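Local coordinates for protein DNA ligase (Archaeoglobus fulgidus, PDB 3GDE) that probably seals nicks in double-stranded DNA during replication, recombination and repair, using ATP and passing through an adenylated lysine intermediate, at residues Ala178-Val190 with Leu200-Glu212. Residues are numbered along the deposited sequence; the frame is centred on the assembly and turned at random.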
# COMPACT_ATOMS: atom_id res chain seq x y z
N ALA A 178 1.72 1.77 20.06
CA ALA A 178 1.69 3.06 20.76
C ALA A 178 0.26 3.48 21.08
O ALA A 178 -0.01 4.02 22.15
CB ALA A 178 2.39 4.13 19.93
N ILE A 179 -0.65 3.22 20.14
CA ILE A 179 -2.07 3.47 20.36
C ILE A 179 -2.62 2.54 21.45
O ILE A 179 -3.43 2.98 22.29
CB ILE A 179 -2.89 3.32 19.05
CG1 ILE A 179 -2.60 4.51 18.12
CG2 ILE A 179 -4.40 3.21 19.35
CD1 ILE A 179 -2.93 4.24 16.65
N ALA A 180 -2.20 1.28 21.42
CA ALA A 180 -2.56 0.32 22.47
C ALA A 180 -2.05 0.76 23.85
O ALA A 180 -2.78 0.71 24.83
CB ALA A 180 -2.06 -1.07 22.12
N ARG A 181 -0.78 1.19 23.91
CA ARG A 181 -0.15 1.64 25.14
C ARG A 181 -0.84 2.89 25.72
O ARG A 181 -1.13 2.94 26.92
CB ARG A 181 1.34 1.91 24.90
CG ARG A 181 2.14 2.23 26.16
CD ARG A 181 3.61 2.40 25.84
NE ARG A 181 4.40 2.70 27.03
CZ ARG A 181 4.98 1.78 27.80
NH1 ARG A 181 4.85 0.49 27.53
NH2 ARG A 181 5.69 2.16 28.86
N ALA A 182 -1.12 3.87 24.85
CA ALA A 182 -1.69 5.15 25.23
C ALA A 182 -3.08 5.03 25.83
O ALA A 182 -3.41 5.72 26.81
CB ALA A 182 -1.74 6.10 24.02
N PHE A 183 -3.90 4.16 25.24
CA PHE A 183 -5.32 4.13 25.56
C PHE A 183 -5.79 2.82 26.18
O PHE A 183 -6.98 2.50 26.14
CB PHE A 183 -6.14 4.47 24.31
CG PHE A 183 -5.80 5.81 23.71
CD1 PHE A 183 -6.01 6.99 24.44
CD2 PHE A 183 -5.27 5.90 22.43
CE1 PHE A 183 -5.69 8.23 23.89
CE2 PHE A 183 -4.95 7.14 21.88
CZ PHE A 183 -5.16 8.31 22.61
N ARG A 184 -4.85 2.07 26.77
CA ARG A 184 -5.15 0.88 27.56
C ARG A 184 -5.97 -0.13 26.77
O ARG A 184 -7.07 -0.53 27.18
CB ARG A 184 -5.87 1.26 28.87
CG ARG A 184 -5.03 1.14 30.14
CD ARG A 184 -3.71 1.92 30.08
NE ARG A 184 -2.63 1.20 30.76
CZ ARG A 184 -1.48 1.74 31.17
NH1 ARG A 184 -1.23 3.03 31.00
NH2 ARG A 184 -0.58 0.98 31.76
N ALA A 185 -5.42 -0.53 25.62
CA ALA A 185 -6.03 -1.54 24.77
C ALA A 185 -5.01 -2.64 24.45
O ALA A 185 -3.79 -2.41 24.51
CB ALA A 185 -6.58 -0.91 23.50
N ASP A 186 -5.52 -3.83 24.15
CA ASP A 186 -4.71 -4.94 23.67
C ASP A 186 -4.25 -4.53 22.28
O ASP A 186 -5.05 -4.06 21.49
CB ASP A 186 -5.59 -6.21 23.62
CG ASP A 186 -4.81 -7.50 23.38
OD1 ASP A 186 -3.67 -7.50 22.84
OD2 ASP A 186 -5.38 -8.57 23.72
N PRO A 187 -2.94 -4.66 21.99
CA PRO A 187 -2.43 -4.38 20.64
C PRO A 187 -3.12 -5.20 19.54
O PRO A 187 -3.20 -4.74 18.41
CB PRO A 187 -0.95 -4.77 20.73
CG PRO A 187 -0.61 -4.69 22.18
CD PRO A 187 -1.86 -5.06 22.91
N GLU A 188 -3.60 -6.39 19.89
CA GLU A 188 -4.30 -7.27 18.96
C GLU A 188 -5.68 -6.77 18.59
O GLU A 188 -6.13 -6.97 17.46
CB GLU A 188 -4.43 -8.69 19.51
CG GLU A 188 -3.41 -9.63 18.94
CD GLU A 188 -2.33 -10.00 19.94
OE1 GLU A 188 -1.56 -9.10 20.36
OE2 GLU A 188 -2.26 -11.21 20.30
N THR A 189 -6.37 -6.14 19.53
CA THR A 189 -7.66 -5.55 19.21
C THR A 189 -7.55 -4.18 18.53
O THR A 189 -8.47 -3.80 17.83
CB THR A 189 -8.68 -5.64 20.40
OG1 THR A 189 -9.36 -4.40 20.61
CG2 THR A 189 -8.00 -6.08 21.64
N VAL A 190 -6.42 -3.49 18.69
CA VAL A 190 -6.15 -2.27 17.89
C VAL A 190 -5.91 -2.70 16.44
O VAL A 190 -6.50 -2.15 15.51
CB VAL A 190 -4.91 -1.46 18.43
CG1 VAL A 190 -4.46 -0.40 17.42
CG2 VAL A 190 -5.24 -0.81 19.78
N LEU A 200 -6.08 4.20 10.77
CA LEU A 200 -5.48 4.20 12.11
C LEU A 200 -5.87 5.41 12.94
O LEU A 200 -5.90 5.35 14.16
CB LEU A 200 -3.95 4.09 12.04
CG LEU A 200 -3.32 2.77 12.48
CD1 LEU A 200 -1.83 2.97 12.74
CD2 LEU A 200 -4.00 2.17 13.73
N GLY A 201 -6.12 6.53 12.26
CA GLY A 201 -6.60 7.74 12.91
C GLY A 201 -7.96 7.54 13.56
O GLY A 201 -8.15 7.85 14.73
N ARG A 202 -8.90 7.00 12.77
CA ARG A 202 -10.22 6.60 13.26
C ARG A 202 -10.10 5.65 14.46
O ARG A 202 -10.79 5.81 15.46
CB ARG A 202 -11.01 5.93 12.14
CG ARG A 202 -12.50 6.25 12.13
CD ARG A 202 -13.41 5.08 12.47
NE ARG A 202 -13.74 4.32 11.27
CZ ARG A 202 -14.88 3.67 11.04
NH1 ARG A 202 -15.87 3.67 11.94
NH2 ARG A 202 -15.02 3.01 9.90
N VAL A 203 -9.23 4.66 14.33
CA VAL A 203 -8.98 3.69 15.40
C VAL A 203 -8.47 4.37 16.69
O VAL A 203 -8.94 4.05 17.79
CB VAL A 203 -8.03 2.54 14.92
CG1 VAL A 203 -7.53 1.70 16.08
CG2 VAL A 203 -8.75 1.65 13.91
N ALA A 204 -7.52 5.30 16.55
CA ALA A 204 -6.97 6.03 17.70
C ALA A 204 -8.06 6.82 18.43
O ALA A 204 -8.16 6.77 19.66
CB ALA A 204 -5.85 6.94 17.26
N VAL A 205 -8.90 7.50 17.65
CA VAL A 205 -10.00 8.28 18.21
C VAL A 205 -10.99 7.40 18.98
O VAL A 205 -11.48 7.78 20.04
CB VAL A 205 -10.69 9.15 17.13
CG1 VAL A 205 -11.93 9.88 17.70
CG2 VAL A 205 -9.70 10.16 16.54
N VAL A 206 -11.29 6.21 18.46
CA VAL A 206 -12.18 5.29 19.15
C VAL A 206 -11.51 4.80 20.44
O VAL A 206 -12.16 4.70 21.47
CB VAL A 206 -12.64 4.12 18.25
CG1 VAL A 206 -13.40 3.04 19.04
CG2 VAL A 206 -13.51 4.65 17.12
N ALA A 207 -10.21 4.52 20.36
CA ALA A 207 -9.44 4.08 21.52
C ALA A 207 -9.41 5.15 22.61
O ALA A 207 -9.45 4.83 23.78
CB ALA A 207 -8.02 3.66 21.12
N LYS A 208 -9.33 6.42 22.21
CA LYS A 208 -9.34 7.54 23.14
C LYS A 208 -10.69 7.66 23.85
O LYS A 208 -10.76 7.77 25.08
CB LYS A 208 -9.04 8.84 22.38
CG LYS A 208 -9.06 10.10 23.24
CD LYS A 208 -9.24 11.33 22.38
CE LYS A 208 -9.06 12.62 23.16
NZ LYS A 208 -9.90 12.69 24.38
N LYS A 209 -11.76 7.63 23.07
CA LYS A 209 -13.10 7.89 23.57
C LYS A 209 -13.72 6.71 24.32
O LYS A 209 -14.43 6.91 25.30
CB LYS A 209 -14.02 8.31 22.41
CG LYS A 209 -13.63 9.62 21.75
CD LYS A 209 -14.65 10.03 20.66
CE LYS A 209 -15.98 10.52 21.27
NZ LYS A 209 -16.68 11.56 20.42
N GLU A 210 -13.43 5.48 23.87
CA GLU A 210 -14.17 4.30 24.34
C GLU A 210 -13.28 3.13 24.76
O GLU A 210 -13.79 2.08 25.14
CB GLU A 210 -15.17 3.83 23.27
CG GLU A 210 -16.22 4.84 22.82
CD GLU A 210 -17.25 5.16 23.90
OE1 GLU A 210 -17.57 6.36 24.08
OE2 GLU A 210 -17.76 4.22 24.55
N GLY A 211 -11.97 3.30 24.67
CA GLY A 211 -11.02 2.26 25.06
C GLY A 211 -11.17 0.92 24.34
O GLY A 211 -11.69 0.85 23.22
N GLU A 212 -10.72 -0.13 25.00
CA GLU A 212 -10.79 -1.51 24.51
C GLU A 212 -12.20 -1.96 24.08
O GLU A 212 -12.38 -2.52 22.99
CB GLU A 212 -10.23 -2.46 25.58
CG GLU A 212 -10.37 -3.94 25.26
CD GLU A 212 -9.38 -4.44 24.23
OE1 GLU A 212 -9.57 -5.57 23.73
OE2 GLU A 212 -8.40 -3.72 23.93
O HOH W 1 -9.72 0.36 27.46
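The carboxylate of Glu212 reaches across to the loop between helices 172-182 and 187-197, where OE2 accepts the backbone N-H of Asp186 at 2.9 Å. The donor stands above the carboxylate plane, 37° out of it, and the bond is fairly straight at 158°. A bend at chi2 curls the glutamate back toward this loop, and its OE1, whose modelled position is less certain, forms a salt bridge with Arg216. Asp186 in turn N-caps the next helix, its OD1 taking the N-H of Glu188, so the Glu212 carboxylate holds the backbone of the residue whose own side chain caps the helix. A water adds a second link, donating to Arg184 O and accepting from Glu212 N. This is the all-helical N-terminal region, corresponding to the DNA-binding domain of ATP-dependent ligases: the axes of 178-182 and 200-212 come within 9.9 Å and cross at -17°, nearly parallel, with helix 187-197 as the connection. Phe183 lays one ring face against Lys208, whose CB sits 4.0 Å from the ring centroid in a CH-pi contact; Ala182 CB lies over the opposite face. Farther along, Ile179 CD1 meets Leu200 CD2 at 3.7 Å and Ala204 CB at 4.0 Å, an apolar seam that Val46 of helix 39-49 also touches.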